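Local structure of malonyl-CoA-[acyl-carrier-protein] transacylase (Coxiella burnetii, 3TQE) at residues A93-G98 against N164-D169; R260-I265 against K290-Q295. The protein probably transfers the malonyl group from malonyl-CoA to holo-acyl carrier protein, giving malonyl-ACP for fatty acid synthesis. All blocks are in the same frame, centred on the assembly; numbering follows the deposited sequence.

Contact 1 of 2, residues A93-G98 against N164-D169. With GLY (glycine), chain B.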
loop_
_atom_site.group_PDB
_atom_site.type_symbol
_atom_site.label_atom_id
_atom_site.label_comp_id
_atom_site.label_asym_id
_atom_site.label_seq_id
_atom_site.Cartn_x
_atom_site.Cartn_y
_atom_site.Cartn_z
ATOM N N ALA A 93 -7.242 -3.423 -4.821
ATOM C CA ALA A 93 -6.724 -3.589 -3.479
ATOM C C ALA A 93 -5.466 -2.754 -3.399
ATOM O O ALA A 93 -4.746 -2.648 -4.359
ATOM C CB ALA A 93 -6.390 -5.044 -3.165
ATOM N N GLY A 94 -5.188 -2.198 -2.260
ATOM C CA GLY A 94 -3.992 -1.449 -2.069
ATOM C C GLY A 94 -3.273 -1.891 -0.858
ATOM O O GLY A 94 -3.902 -2.243 0.117
ATOM N N HIS A 95 -1.953 -1.792 -0.881
ATOM C CA HIS A 95 -1.186 -2.265 0.248
ATOM C C HIS A 95 -0.953 -1.085 1.184
ATOM O O HIS A 95 -0.218 -0.168 0.863
ATOM C CB HIS A 95 0.080 -2.914 -0.266
ATOM C CG HIS A 95 0.843 -3.687 0.760
ATOM N ND1 HIS A 95 1.444 -3.097 1.854
ATOM C CD2 HIS A 95 1.130 -5.003 0.829
ATOM C CE1 HIS A 95 2.057 -4.033 2.565
ATOM N NE2 HIS A 95 1.880 -5.200 1.964
ATOM N N SER A 96 -1.632 -1.121 2.338
ATOM C CA SER A 96 -1.569 -0.069 3.387
ATOM C C SER A 96 -1.966 1.327 2.875
ATOM O O SER A 96 -3.124 1.599 2.659
ATOM C CB SER A 96 -0.224 -0.124 4.116
ATOM O OG SER A 96 -0.245 0.733 5.261
ATOM N N LEU A 97 -1.016 2.209 2.647
ATOM C CA LEU A 97 -1.314 3.465 2.050
ATOM C C LEU A 97 -2.045 3.272 0.725
ATOM O O LEU A 97 -2.921 4.065 0.361
ATOM C CB LEU A 97 -0.025 4.227 1.820
ATOM C CG LEU A 97 -0.074 5.536 1.088
ATOM C CD1 LEU A 97 -1.047 6.530 1.769
ATOM C CD2 LEU A 97 1.352 5.954 0.998
ATOM N N GLY A 98 -1.715 2.215 0.001
ATOM C CA GLY A 98 -2.336 1.971 -1.268
ATOM C C GLY A 98 -3.828 1.823 -1.197
ATOM O O GLY A 98 -4.525 2.033 -2.170
ATOM N N ASN A 164 2.792 -7.222 8.164
ATOM C CA ASN A 164 2.406 -7.344 6.762
ATOM C C ASN A 164 2.531 -8.796 6.378
ATOM O O ASN A 164 3.630 -9.361 6.456
ATOM C CB ASN A 164 3.316 -6.587 5.802
ATOM C CG ASN A 164 3.300 -5.095 5.940
ATOM O OD1 ASN A 164 2.422 -4.491 6.528
ATOM N ND2 ASN A 164 4.300 -4.473 5.301
ATOM N N LEU A 165 1.427 -9.406 5.982
ATOM C CA LEU A 165 1.445 -10.785 5.522
ATOM C C LEU A 165 1.574 -10.723 4.008
ATOM O O LEU A 165 0.562 -10.631 3.284
ATOM C CB LEU A 165 0.179 -11.478 5.993
ATOM C CG LEU A 165 -0.128 -11.358 7.489
ATOM C CD1 LEU A 165 -1.407 -12.038 7.877
ATOM C CD2 LEU A 165 1.030 -11.921 8.314
ATOM N N ASN A 166 2.804 -10.682 3.521
ATOM C CA ASN A 166 3.076 -10.220 2.164
ATOM C C ASN A 166 3.075 -11.288 1.119
ATOM O O ASN A 166 2.541 -11.096 0.021
ATOM C CB ASN A 166 4.376 -9.437 2.095
ATOM C CG ASN A 166 4.211 -8.053 2.576
ATOM O OD1 ASN A 166 3.083 -7.566 2.694
ATOM N ND2 ASN A 166 5.307 -7.390 2.862
ATOM N N SER A 167 3.664 -12.412 1.435
ATOM C CA SER A 167 3.624 -13.535 0.539
ATOM C C SER A 167 3.694 -14.758 1.402
ATOM O O SER A 167 3.821 -14.693 2.616
ATOM C CB SER A 167 4.768 -13.475 -0.455
ATOM O OG SER A 167 5.891 -14.163 0.064
ATOM N N THR A 168 3.635 -15.922 0.787
ATOM C CA THR A 168 3.379 -17.085 1.590
ATOM C C THR A 168 4.526 -17.324 2.644
ATOM O O THR A 168 4.293 -17.642 3.825
ATOM C CB THR A 168 3.045 -18.239 0.618
ATOM O OG1 THR A 168 2.963 -17.712 -0.734
ATOM C CG2 THR A 168 1.669 -18.819 0.984
ATOM N N ASP A 169 5.741 -17.046 2.240
ATOM C CA ASP A 169 6.855 -17.186 3.163
ATOM C C ASP A 169 7.554 -15.857 3.377
ATOM O O ASP A 169 8.747 -15.830 3.636
ATOM C CB ASP A 169 7.816 -18.265 2.668
ATOM C CG ASP A 169 8.669 -17.825 1.475
ATOM O OD1 ASP A 169 8.275 -16.905 0.723
ATOM O OD2 ASP A 169 9.754 -18.430 1.285
HETATM N N GLY B . 3.504 -0.183 6.130
HETATM C CA GLY B . 3.392 1.155 5.463
HETATM C C GLY B . 2.223 1.976 5.979
HETATM O O GLY B . 1.702 2.906 5.331
HETATM O OXT GLY B . 1.752 1.708 7.071
#
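A buried side-chain hydrogen bond from His95 to Asn166 joins the turn carrying the predicted catalytic Ser96 to strand 160-167 of the mixed sheet. The imidazole bridges the two with its far edge. CG, anti to the backbone N and beside the carbonyl carbon, directs the ring at strand 160-167, and His95 NE2 donates to Asn166 OD1 over 2.8 Å in a nearly straight bond (171° at the hydrogen). The oxygen lies in the ring plane, whereas NE2 stands 31° out of the amide's carbonyl plane, the two flat groups being turned 54° against each other. Asn164 comes to the same edge of the ring, near CE1, with its amide plane perpendicular to the imidazole. The bond ties His95, the residue just before Ser96, to the neighbouring sheet.

Gly94, Ser96 and Gly98 fit the GxSxG nucleophile elbow expected of this acyltransferase family, and Ser96 has the strained backbone of such a turn, with a positive phi. Its OG is hydrogen-bonded to His205 and Arg121, beside a bound glycine. Strand 91-94 runs into the elbow from the edge of the parallel sheet and helix 97-105 leaves it; Trp261 of helix 261-270 meets the His95 ring, while Leu285 and Leu288 of helix 284-292 pack against His95 and Asn166 respectively.

Contact 2 of 2, residues R260-I265 against K290-Q295; sequences RWVETI and KRIDRQ
The Trp261 indole has Ile265 CD1 over one face, 3.5 Å above the plane and offset toward the rim, while Ile292 CD1 approaches obliquely, 4.3 Å from Trp261 CD1. Two guanidinium groups lie away from this apolar contact, each in its own segment. That of Arg260 holds Glu263 side-on at its edge: Arg260 NE reaches Glu263 OE1 and Arg260 NH2 reaches Glu263 OE2, both at 2.8 Å and both close to straight. The carboxylate oxygens lie in the guanidinium plane but are themselves met from above the carboxylate plane. Arg294 has the carbonyl oxygen of Lys290 over one face, near the rim.

Ile292, in the last turn of helix 284-292, carries most of the contact. CG1 stands anti to the carbonyl carbon and chi2 is extended (162°), which carries CD1 out to the first turn of helix 261-270. There Ile292 CD1 lies 3.9 Å from Val262 CA and 3.8 Å from Ile265 CG1. The Ile265 and Ile292 side chains cross at about a right angle, their CG2 methyls 3.8 Å apart, and Val262 CG2, in the conformer given, meets Ile292 CG1 at a slant.

Both helix ends are secured within their own segments. Arg260 O accepts from Thr264 N and Thr264 OG1, which arrive from opposite faces of its plane. Just beyond helix 284-292, Asp293 OD1 takes the backbone N of Gln295 in an Asx turn, and Lys290 NZ bonds to Arg294 O.

Between the segments the chemistry is purely aliphatic and aromatic: the helices are joined by close packing around one isoleucine, while the salt bridge links Arg260, at the N-cap position, to Glu263 in the first turn of helix 261-270. Asp293 OD2 lies close to Glu269 OE2, which might raise the pKa of one of the two acids.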
loop_
_atom_site.group_PDB
_atom_site.type_symbol
_atom_site.label_atom_id
_atom_site.label_comp_id
_atom_site.label_asym_id
_atom_site.label_seq_id
_atom_site.Cartn_x
_atom_site.Cartn_y
_atom_site.Cartn_z
ATOM N N ARG A 260 -3.313 -8.014 5.360
ATOM C CA ARG A 260 -3.509 -9.387 4.942
ATOM C C ARG A 260 -3.395 -9.487 3.435
ATOM O O ARG A 260 -4.364 -9.791 2.735
ATOM C CB ARG A 260 -4.838 -9.899 5.478
ATOM C CG ARG A 260 -4.832 -9.917 6.977
ATOM C CD ARG A 260 -6.190 -10.013 7.545
ATOM N NE ARG A 260 -6.792 -11.303 7.282
ATOM C CZ ARG A 260 -8.021 -11.646 7.677
ATOM N NH1 ARG A 260 -8.802 -10.790 8.322
ATOM N NH2 ARG A 260 -8.476 -12.851 7.421
ATOM N N TRP A 261 -2.207 -9.237 2.934
ATOM C CA TRP A 261 -2.017 -9.171 1.500
ATOM C C TRP A 261 -2.119 -10.540 0.835
ATOM O O TRP A 261 -2.775 -10.689 -0.198
ATOM C CB TRP A 261 -0.706 -8.494 1.162
ATOM C CG TRP A 261 -0.578 -8.145 -0.254
ATOM C CD1 TRP A 261 0.242 -8.703 -1.166
ATOM C CD2 TRP A 261 -1.343 -7.158 -0.948
ATOM N NE1 TRP A 261 0.060 -8.111 -2.389
ATOM C CE2 TRP A 261 -0.929 -7.173 -2.281
ATOM C CE3 TRP A 261 -2.344 -6.271 -0.569
ATOM C CZ2 TRP A 261 -1.465 -6.311 -3.232
ATOM C CZ3 TRP A 261 -2.887 -5.439 -1.524
ATOM C CH2 TRP A 261 -2.439 -5.459 -2.825
ATOM N N VAL A 262 -1.502 -11.546 1.409
ATOM C CA VAL A 262 -1.562 -12.835 0.757
ATOM C C VAL A 262 -3.027 -13.314 0.691
ATOM O O VAL A 262 -3.442 -13.808 -0.353
ATOM C CB VAL A 262 -0.594 -13.855 1.366
ATOM C CG1 VAL A 262 -0.780 -13.923 2.856
ATOM C CG2 VAL A 262 -0.730 -15.212 0.664
ATOM N N GLU A 263 -3.817 -13.108 1.734
ATOM C CA GLU A 263 -5.214 -13.509 1.679
ATOM C C GLU A 263 -5.979 -12.692 0.649
ATOM O O GLU A 263 -6.898 -13.191 0.012
ATOM C CB GLU A 263 -5.876 -13.362 3.041
ATOM C CG GLU A 263 -5.485 -14.415 4.003
ATOM C CD GLU A 263 -5.861 -14.050 5.415
ATOM O OE1 GLU A 263 -5.150 -13.204 6.016
ATOM O OE2 GLU A 263 -6.862 -14.605 5.913
ATOM N N THR A 264 -5.629 -11.428 0.509
ATOM C CA THR A 264 -6.262 -10.570 -0.503
ATOM C C THR A 264 -5.998 -11.110 -1.899
ATOM O O THR A 264 -6.927 -11.230 -2.707
ATOM C CB THR A 264 -5.759 -9.139 -0.394
ATOM O OG1 THR A 264 -6.163 -8.626 0.873
ATOM C CG2 THR A 264 -6.310 -8.279 -1.505
ATOM N N ILE A 265 -4.756 -11.446 -2.187
ATOM C CA ILE A 265 -4.412 -11.947 -3.509
ATOM C C ILE A 265 -5.081 -13.295 -3.729
ATOM O O ILE A 265 -5.608 -13.552 -4.809
ATOM C CB ILE A 265 -2.905 -12.023 -3.700
ATOM C CG1 ILE A 265 -2.280 -10.629 -3.601
ATOM C CG2 ILE A 265 -2.541 -12.718 -4.988
ATOM C CD1 ILE A 265 -2.847 -9.579 -4.524
ATOM N N LYS A 290 3.711 -12.576 -7.629
ATOM C CA LYS A 290 4.343 -13.672 -8.367
ATOM C C LYS A 290 4.780 -14.787 -7.428
ATOM O O LYS A 290 4.775 -15.965 -7.825
ATOM C CB LYS A 290 5.517 -13.146 -9.212
ATOM C CG LYS A 290 5.957 -14.065 -10.337
ATOM C CD LYS A 290 4.804 -14.336 -11.322
ATOM C CE LYS A 290 4.967 -13.631 -12.647
ATOM N NZ LYS A 290 4.295 -14.421 -13.735
ATOM N N ARG A 291 5.179 -14.439 -6.211
ATOM C CA ARG A 291 5.549 -15.437 -5.220
ATOM C C ARG A 291 4.333 -16.183 -4.699
ATOM O O ARG A 291 4.394 -17.398 -4.490
ATOM C CB ARG A 291 6.364 -14.812 -4.093
ATOM C CG ARG A 291 7.725 -14.353 -4.558
ATOM C CD ARG A 291 8.655 -14.051 -3.403
ATOM N NE ARG A 291 10.046 -14.010 -3.841
ATOM C CZ ARG A 291 10.789 -12.913 -3.878
ATOM N NH1 ARG A 291 10.282 -11.754 -3.489
ATOM N NH2 ARG A 291 12.050 -12.975 -4.292
ATOM N N ILE A 292 3.211 -15.475 -4.533
ATOM C CA ILE A 292 1.958 -16.072 -4.109
ATOM C C ILE A 292 1.453 -17.036 -5.176
ATOM O O ILE A 292 1.003 -18.158 -4.857
ATOM C CB ILE A 292 0.902 -14.983 -3.797
ATOM C CG1 ILE A 292 1.346 -14.187 -2.579
ATOM C CG2 ILE A 292 -0.476 -15.592 -3.494
ATOM C CD1 ILE A 292 0.640 -12.834 -2.428
ATOM N N ASP A 293 1.550 -16.616 -6.434
ATOM C CA ASP A 293 1.129 -17.457 -7.566
ATOM C C ASP A 293 1.988 -17.213 -8.788
ATOM O O ASP A 293 1.844 -16.204 -9.467
ATOM C CB ASP A 293 -0.327 -17.194 -7.915
ATOM C CG ASP A 293 -0.788 -17.988 -9.155
ATOM O OD1 ASP A 293 -0.070 -18.916 -9.588
ATOM O OD2 ASP A 293 -1.846 -17.645 -9.723
ATOM N N ARG A 294 2.856 -18.168 -9.110
ATOM C CA ARG A 294 3.786 -17.996 -10.218
ATOM C C ARG A 294 3.069 -17.904 -11.571
ATOM O O ARG A 294 3.641 -17.415 -12.543
ATOM C CB ARG A 294 4.812 -19.141 -10.234
ATOM C CG ARG A 294 6.039 -18.893 -11.106
ATOM C CD ARG A 294 6.863 -17.683 -10.658
ATOM N NE ARG A 294 7.247 -17.737 -9.240
ATOM C CZ ARG A 294 8.071 -16.870 -8.645
ATOM N NH1 ARG A 294 8.619 -15.867 -9.327
ATOM N NH2 ARG A 294 8.361 -17.016 -7.356
ATOM N N GLN A 295 1.821 -18.355 -11.630
ATOM C CA GLN A 295 1.049 -18.289 -12.860
ATOM C C GLN A 295 0.289 -16.972 -13.038
ATOM O O GLN A 295 -0.295 -16.718 -14.090
ATOM C CB GLN A 295 0.073 -19.471 -12.932
ATOM C CG GLN A 295 0.768 -20.843 -12.883
ATOM C CD GLN A 295 1.912 -20.965 -13.882
ATOM O OE1 GLN A 295 3.007 -21.436 -13.541
ATOM N NE2 GLN A 295 1.670 -20.537 -15.119
#

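In the fold
Contact 1 closes along the chain before contact 2 opens, yet their centres lie only 9 Å apart and they touch directly. Strand 160-167, which carries one side of contact 1, also touches both segments of contact 2: Leu165 O probably accepts a hydrogen bond from Val262 N, and Asn166 O packs against Trp261 and Ile292. Strand 259-260, parallel to 160-167 at the edge of the mixed sheet, leads straight into helix 261-270. That helix packs between the two sheets, touching Leu165 and, through Trp261 and Thr264, Ala93 of strand 91-94. Contact 2 thus lies next to the turn carrying the predicted active-site Ser96, about 8 Å from Trp261 between side chains.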